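Local structure of peptidyl-prolyl cis-trans isomerase ([Pseudomonas syringae] pv. tomato str. DC3000, 5XB0) at residues 50-56 and 69-75; 88-94 and 126-131. The protein probably catalyses the cis-trans isomerisation of peptide bonds preceding proline in proteins, through the FKBP-type domain that makes up much of this fragment. One frame throughout, in Å; residues are numbered along the deposited sequence.

Interaction 1 (50-56 and 69-75)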
loop_
_atom_site.group_PDB
_atom_site.type_symbol
_atom_site.label_atom_id
_atom_site.label_comp_id
_atom_site.label_asym_id
_atom_site.label_seq_id
_atom_site.Cartn_x
_atom_site.Cartn_y
_atom_site.Cartn_z
ATOM N N GLY A 50 -2.611 -16.829 1.750
ATOM C CA GLY A 50 -1.924 -17.005 3.011
ATOM C C GLY A 50 -2.065 -15.813 3.937
ATOM O O GLY A 50 -2.934 -14.953 3.744
ATOM N N ARG A 51 -1.206 -15.782 4.952
ATOM C CA ARG A 51 -1.182 -14.711 5.935
ATOM C C ARG A 51 0.193 -14.062 6.012
ATOM O O ARG A 51 1.210 -14.713 5.783
ATOM C CB ARG A 51 -1.568 -15.239 7.321
ATOM C CG ARG A 51 -2.933 -15.903 7.389
ATOM C CD ARG A 51 -3.032 -16.806 8.604
ATOM N NE ARG A 51 -3.253 -16.069 9.845
ATOM C CZ ARG A 51 -2.482 -16.165 10.927
ATOM N NH1 ARG A 51 -1.421 -16.965 10.928
ATOM N NH2 ARG A 51 -2.774 -15.461 12.010
ATOM N N VAL A 52 0.198 -12.775 6.338
ATOM C CA VAL A 52 1.418 -12.019 6.586
ATOM C C VAL A 52 1.409 -11.466 7.996
ATOM O O VAL A 52 0.369 -11.057 8.510
ATOM C CB VAL A 52 1.591 -10.855 5.581
ATOM C CG1 VAL A 52 1.752 -11.406 4.181
ATOM C CG2 VAL A 52 0.407 -9.866 5.627
ATOM N N GLU A 53 2.567 -11.486 8.638
ATOM C CA GLU A 53 2.724 -10.816 9.921
ATOM C C GLU A 53 3.580 -9.598 9.647
ATOM O O GLU A 53 4.713 -9.729 9.179
ATOM C CB GLU A 53 3.368 -11.725 10.968
ATOM C CG GLU A 53 3.338 -11.130 12.379
ATOM C CD GLU A 53 4.143 -11.935 13.390
ATOM O OE1 GLU A 53 5.111 -12.617 12.995
ATOM O OE2 GLU A 53 3.802 -11.891 14.594
ATOM N N VAL A 54 3.042 -8.410 9.921
ATOM C CA VAL A 54 3.696 -7.182 9.504
ATOM C C VAL A 54 3.761 -6.124 10.600
ATOM O O VAL A 54 2.963 -6.125 11.532
ATOM C CB VAL A 54 2.980 -6.550 8.284
ATOM C CG1 VAL A 54 3.136 -7.453 7.052
ATOM C CG2 VAL A 54 1.498 -6.274 8.607
ATOM N N ARG A 55 4.741 -5.237 10.480
ATOM C CA ARG A 55 4.646 -3.905 11.054
ATOM C C ARG A 55 4.372 -2.972 9.897
ATOM O O ARG A 55 4.880 -3.190 8.794
ATOM C CB ARG A 55 5.936 -3.489 11.754
ATOM C CG ARG A 55 6.321 -4.311 12.938
ATOM C CD ARG A 55 7.509 -3.669 13.636
ATOM N NE ARG A 55 7.765 -4.321 14.907
ATOM C CZ ARG A 55 8.568 -5.363 15.046
ATOM N NH1 ARG A 55 9.205 -5.855 13.992
ATOM N NH2 ARG A 55 8.746 -5.905 16.239
ATOM N N TYR A 56 3.593 -1.922 10.129
ATOM C CA TYR A 56 3.286 -1.014 9.035
ATOM C C TYR A 56 2.942 0.386 9.518
ATOM O O TYR A 56 2.496 0.591 10.640
ATOM C CB TYR A 56 2.136 -1.554 8.176
ATOM C CG TYR A 56 0.791 -1.553 8.868
ATOM C CD1 TYR A 56 0.424 -2.600 9.706
ATOM C CD2 TYR A 56 -0.111 -0.506 8.692
ATOM C CE1 TYR A 56 -0.807 -2.603 10.369
ATOM C CE2 TYR A 56 -1.346 -0.499 9.354
ATOM C CZ TYR A 56 -1.691 -1.560 10.175
ATOM O OH TYR A 56 -2.904 -1.567 10.833
ATOM N N SER A 69 0.632 -0.102 12.851
ATOM C CA SER A 69 0.705 -1.205 13.794
ATOM C C SER A 69 1.255 -0.755 15.146
ATOM O O SER A 69 2.000 0.223 15.230
ATOM C CB SER A 69 1.578 -2.320 13.212
ATOM O OG SER A 69 2.878 -1.823 12.923
ATOM N N THR A 70 0.887 -1.484 16.196
ATOM C CA THR A 70 1.407 -1.237 17.542
ATOM C C THR A 70 2.282 -2.383 18.028
ATOM O O THR A 70 2.910 -2.308 19.096
ATOM C CB THR A 70 0.274 -1.040 18.543
ATOM O OG1 THR A 70 -0.663 -2.123 18.420
ATOM C CG2 THR A 70 -0.432 0.278 18.290
ATOM N N GLN A 71 2.277 -3.450 17.239
ATOM C CA GLN A 71 3.033 -4.674 17.466
ATOM C C GLN A 71 2.954 -5.411 16.139
ATOM O O GLN A 71 2.116 -5.057 15.310
ATOM C CB GLN A 71 2.430 -5.505 18.593
ATOM C CG GLN A 71 1.001 -5.950 18.281
ATOM C CD GLN A 71 0.486 -7.011 19.223
ATOM O OE1 GLN A 71 1.251 -7.623 19.969
ATOM N NE2 GLN A 71 -0.825 -7.236 19.196
ATOM N N PRO A 72 3.806 -6.426 15.915
ATOM C CA PRO A 72 3.624 -7.201 14.682
ATOM C C PRO A 72 2.226 -7.804 14.634
ATOM O O PRO A 72 1.738 -8.297 15.655
ATOM C CB PRO A 72 4.692 -8.290 14.782
ATOM C CG PRO A 72 5.738 -7.703 15.647
ATOM C CD PRO A 72 4.997 -6.867 16.666
ATOM N N GLN A 73 1.589 -7.720 13.475
ATOM C CA GLN A 73 0.173 -8.030 13.351
ATOM C C GLN A 73 -0.081 -8.960 12.171
ATOM O O GLN A 73 0.436 -8.715 11.087
ATOM C CB GLN A 73 -0.614 -6.728 13.183
ATOM C CG GLN A 73 -2.099 -6.888 13.188
ATOM C CD GLN A 73 -2.817 -5.569 13.376
ATOM O OE1 GLN A 73 -2.194 -4.498 13.434
ATOM N NE2 GLN A 73 -4.142 -5.635 13.476
ATOM N N TRP A 74 -0.885 -10.005 12.388
ATOM C CA TRP A 74 -1.274 -10.946 11.330
ATOM C C TRP A 74 -2.481 -10.473 10.526
ATOM O O TRP A 74 -3.483 -10.016 11.100
ATOM C CB TRP A 74 -1.595 -12.324 11.920
ATOM C CG TRP A 74 -0.400 -13.101 12.375
ATOM C CD1 TRP A 74 0.053 -13.237 13.654
ATOM C CD2 TRP A 74 0.493 -13.859 11.549
ATOM N NE1 TRP A 74 1.173 -14.031 13.677
ATOM C CE2 TRP A 74 1.459 -14.434 12.397
ATOM C CE3 TRP A 74 0.571 -14.105 10.177
ATOM C CZ2 TRP A 74 2.503 -15.225 11.916
ATOM C CZ3 TRP A 74 1.600 -14.913 9.702
ATOM C CH2 TRP A 74 2.553 -15.455 10.570
ATOM N N PHE A 75 -2.382 -10.606 9.202
ATOM C CA PHE A 75 -3.491 -10.323 8.278
ATOM C C PHE A 75 -3.619 -11.432 7.239
ATOM O O PHE A 75 -2.618 -11.967 6.775
ATOM C CB PHE A 75 -3.278 -9.001 7.542
ATOM C CG PHE A 75 -3.273 -7.801 8.424
ATOM C CD1 PHE A 75 -4.459 -7.308 8.952
ATOM C CD2 PHE A 75 -2.090 -7.148 8.718
ATOM C CE1 PHE A 75 -4.454 -6.186 9.758
ATOM C CE2 PHE A 75 -2.082 -6.025 9.524
ATOM C CZ PHE A 75 -3.268 -5.545 10.045
HETATM O O HOH W 1 1.732 -11.025 16.141
HETATM O O HOH W 2 3.180 -14.779 15.795
HETATM O O HOH W 3 3.771 1.472 13.456
#

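Interaction 2 (88-94 and 126-131)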
loop_
_atom_site.group_PDB
_atom_site.type_symbol
_atom_site.label_atom_id
_atom_site.label_comp_id
_atom_site.label_asym_id
_atom_site.label_seq_id
_atom_site.Cartn_x
_atom_site.Cartn_y
_atom_site.Cartn_z
ATOM N N LEU A 88 2.186 -7.880 -1.851
ATOM C CA LEU A 88 2.939 -8.576 -0.809
ATOM C C LEU A 88 3.321 -10.006 -1.213
ATOM O O LEU A 88 4.223 -10.606 -0.621
ATOM C CB LEU A 88 2.160 -8.567 0.502
ATOM C CG LEU A 88 1.995 -7.178 1.128
ATOM C CD1 LEU A 88 1.345 -7.261 2.516
ATOM C CD2 LEU A 88 3.340 -6.451 1.203
ATOM N N GLN A 89 2.681 -10.549 -2.246
ATOM C CA GLN A 89 3.108 -11.860 -2.756
ATOM C C GLN A 89 4.531 -11.833 -3.310
ATOM O O GLN A 89 5.154 -12.882 -3.487
ATOM C CB GLN A 89 2.147 -12.343 -3.840
ATOM C CG GLN A 89 0.811 -12.768 -3.280
ATOM C CD GLN A 89 -0.151 -13.177 -4.372
ATOM O OE1 GLN A 89 0.049 -14.193 -5.051
ATOM N NE2 GLN A 89 -1.187 -12.371 -4.572
ATOM N N ASN A 90 5.038 -10.631 -3.570
ATOM C CA ASN A 90 6.394 -10.442 -4.068
ATOM C C ASN A 90 7.426 -10.289 -2.967
ATOM O O ASN A 90 8.635 -10.290 -3.231
ATOM C CB ASN A 90 6.447 -9.200 -4.950
ATOM C CG ASN A 90 5.576 -9.324 -6.165
ATOM O OD1 ASN A 90 5.907 -10.058 -7.089
ATOM N ND2 ASN A 90 4.452 -8.613 -6.173
ATOM N N MET A 91 6.951 -10.143 -1.736
ATOM C CA MET A 91 7.798 -9.653 -0.658
ATOM C C MET A 91 8.375 -10.773 0.199
ATOM O O MET A 91 7.632 -11.555 0.775
ATOM C CB MET A 91 6.995 -8.698 0.222
ATOM C CG MET A 91 7.859 -7.941 1.204
ATOM S SD MET A 91 6.888 -6.746 2.138
ATOM C CE MET A 91 8.188 -5.909 3.052
ATOM N N PRO A 92 9.712 -10.858 0.290
ATOM C CA PRO A 92 10.325 -11.899 1.124
ATOM C C PRO A 92 10.339 -11.514 2.605
ATOM O O PRO A 92 10.518 -10.338 2.931
ATOM C CB PRO A 92 11.750 -12.001 0.570
ATOM C CG PRO A 92 12.033 -10.642 0.032
ATOM C CD PRO A 92 10.716 -10.057 -0.434
ATOM N N THR A 93 10.154 -12.495 3.482
ATOM C CA THR A 93 10.228 -12.233 4.915
ATOM C C THR A 93 11.564 -11.568 5.252
ATOM O O THR A 93 12.612 -11.956 4.732
ATOM C CB THR A 93 10.044 -13.515 5.717
ATOM O OG1 THR A 93 8.739 -14.052 5.446
ATOM C CG2 THR A 93 10.160 -13.244 7.196
ATOM N N GLY A 94 11.520 -10.529 6.080
ATOM C CA GLY A 94 12.723 -9.795 6.435
ATOM C C GLY A 94 12.867 -8.469 5.702
ATOM O O GLY A 94 13.605 -7.575 6.139
ATOM N N ILE A 126 6.167 -0.971 5.146
ATOM C CA ILE A 126 5.835 -2.300 5.650
ATOM C C ILE A 126 7.089 -3.113 5.919
ATOM O O ILE A 126 7.976 -3.179 5.079
ATOM C CB ILE A 126 4.951 -3.071 4.648
ATOM C CG1 ILE A 126 3.658 -2.302 4.377
ATOM C CG2 ILE A 126 4.654 -4.480 5.154
ATOM C CD1 ILE A 126 2.802 -2.924 3.318
ATOM N N GLU A 127 7.163 -3.710 7.101
ATOM C CA GLU A 127 8.192 -4.699 7.410
ATOM C C GLU A 127 7.535 -6.067 7.487
ATOM O O GLU A 127 6.584 -6.259 8.248
ATOM C CB GLU A 127 8.902 -4.382 8.727
ATOM C CG GLU A 127 10.023 -5.388 9.020
ATOM C CD GLU A 127 10.776 -5.106 10.298
ATOM O OE1 GLU A 127 11.916 -5.611 10.418
ATOM O OE2 GLU A 127 10.231 -4.397 11.178
ATOM N N LEU A 128 8.017 -7.014 6.688
ATOM C CA LEU A 128 7.418 -8.343 6.705
ATOM C C LEU A 128 8.169 -9.227 7.711
ATOM O O LEU A 128 9.329 -9.587 7.508
ATOM C CB LEU A 128 7.425 -8.956 5.303
ATOM C CG LEU A 128 6.727 -10.309 5.183
ATOM C CD1 LEU A 128 5.232 -10.258 5.566
ATOM C CD2 LEU A 128 6.882 -10.836 3.778
ATOM N N ILE A 129 7.495 -9.567 8.801
ATOM C CA ILE A 129 8.120 -10.285 9.905
ATOM C C ILE A 129 8.050 -11.796 9.715
ATOM O O ILE A 129 8.988 -12.530 10.055
ATOM C CB ILE A 129 7.448 -9.908 11.244
ATOM C CG1 ILE A 129 7.473 -8.394 11.441
ATOM C CG2 ILE A 129 8.120 -10.609 12.418
ATOM C CD1 ILE A 129 8.853 -7.821 11.413
ATOM N N ALA A 130 6.922 -12.255 9.177
ATOM C CA ALA A 130 6.683 -13.676 8.981
ATOM C C ALA A 130 5.522 -13.886 8.015
ATOM O O ALA A 130 4.736 -12.982 7.752
ATOM C CB ALA A 130 6.394 -14.362 10.306
ATOM N N VAL A 131 5.445 -15.087 7.468
ATOM C CA VAL A 131 4.311 -15.482 6.648
ATOM C C VAL A 131 3.850 -16.851 7.102
ATOM O O VAL A 131 4.594 -17.584 7.758
ATOM C CB VAL A 131 4.647 -15.529 5.136
ATOM C CG1 VAL A 131 5.146 -14.159 4.638
ATOM C CG2 VAL A 131 5.649 -16.627 4.846
HETATM O O HOH W 4 8.289 -16.356 7.195
HETATM O O HOH W 5 13.367 -5.854 8.394
#

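Interaction 1 (50-56 and 69-75)
Glu53 and Trp74 face each other as a non-hydrogen-bonded antiparallel pair, and the glutamate shows how one side chain can follow an indole outward from the backbone. Its CB sits over the centre of the six-membered ring of Trp74, 3.5 Å from the centroid and 6° off the normal, a CH-pi contact. With CG anti to the backbone N (chi1 -171°) and the chain extended beyond it, CG passes over the CE2-NE1 side of the indole, and the carboxylate comes to lie nearly parallel to the ring. OE1 rests near CZ2; OE2 lies near NE1 and approaches Pro72 CB at 3.7 Å. One water donates to Glu53 OE2 at 2.7 Å and also to Pro72 O. A second donates to OE2 while accepting from Trp74 NE1 at 3.0 Å, bridging acid and indole.

The opposite face of Trp74 carries the Arg51 guanidinium, stacked flat with planes 13° apart and centres 4.3 Å apart; its NH1 also bonds Ser132 OG. Backbone bonds in both directions join Val52 with Phe75 and Val54 with Gln73. On their side of the sheet, Val54 CG2 meets the edge of the Phe75 ring at CD2, 3.7 Å away, and Tyr56 CE1 touches Phe75 CE2 obliquely. Past the strand pairing, Tyr56 N donates to Ser69 OG at 2.9 Å, and Ser69 N returns a bond to Tyr56 O.

Tyr56 OH bonds Asp67, its ring meets Trp84 edge-to-face, and a tartrate lies close by, consistent with the aromatic proline pocket of FKBPs. The two faces of this strand pair thus differ in chemistry: an indole with a cation flat on one face and a water-bridged acid along the other, and an aromatic and aliphatic surface that probably borders the pocket.

Interaction 2 (88-94 and 126-131)
Gly94 N approaches the flat peptide group of Leu128 in the plane of its carbonyl and donates to Leu128 O at 2.8 Å. It is the one direct hydrogen bond between the loop 88-94 and the strand 126-131. Gly94 has a positive phi of 103°, a conformation that suits glycine. The flat carboxylate of Glu127 is joined to Gly94 O by a water that donates to OE1 and to that carbonyl, while OE2 has a long, weak ion pair with Arg55.

Much of the rest is hydrocarbon packed on hydrocarbon or on carbonyl oxygens. Met91 runs fully extended, with CG anti to the backbone N (chi1 -169°), and slides past Leu128 in the opposite direction. Its SD and CE each lie 3.9 Å from Leu128 CB, and CE continues to within 3.4 Å of Ile126 O. Leu128 answers with CD2, which presses on Met91 O at 3.2 Å. Deeper in, Leu88 CD2 meets Ile126 CD1 at 4.1 Å.

Thr93 splits its two branches. CG2 lies against Ile129 O, 3.2 Å away, in the classic beta bulge where Ile129 and Ala130 both face Glu53, whereas OG1 touches Val131 CG1 at 3.7 Å. The hydroxyl also receives a bond from a water that accepts from Val131 N, and it bonds Pro44 O, tying in the loop at Pro44.

The loop that follows helix 82-87 is therefore held to the sheet by one direct bond, two water bridges and the packing of Met91 and Leu88 on Leu128 and Ile126. Met91 O, buried by hydrocarbon and without a hydrogen-bonding partner in the model, would carry a desolvation cost that the surrounding apolar contacts presumably repay.

How the interactions relate
Read from the N terminus, the two contacts illustrate closure in series. Strand 51-59 runs out, strand 65-68 turns back beside it, and interaction 1 shuts this first loop by bringing 69-75 onto the same strand. The chain then passes through helix 82-87 into 88-94, where interaction 2 opens; strand 96-101 and a long excursion follow before 126-131 closes it. Neither loop encloses or crosses the other. They meet at strand 51-59, which pairs with 65-68 and 73-76 and also with 122-132, through probable backbone bonds from Glu53 N to Ala130 O and from Ile129 N to Glu53 O. Together they join these strands in the FKBP sheet and lay the post-helix loop against it.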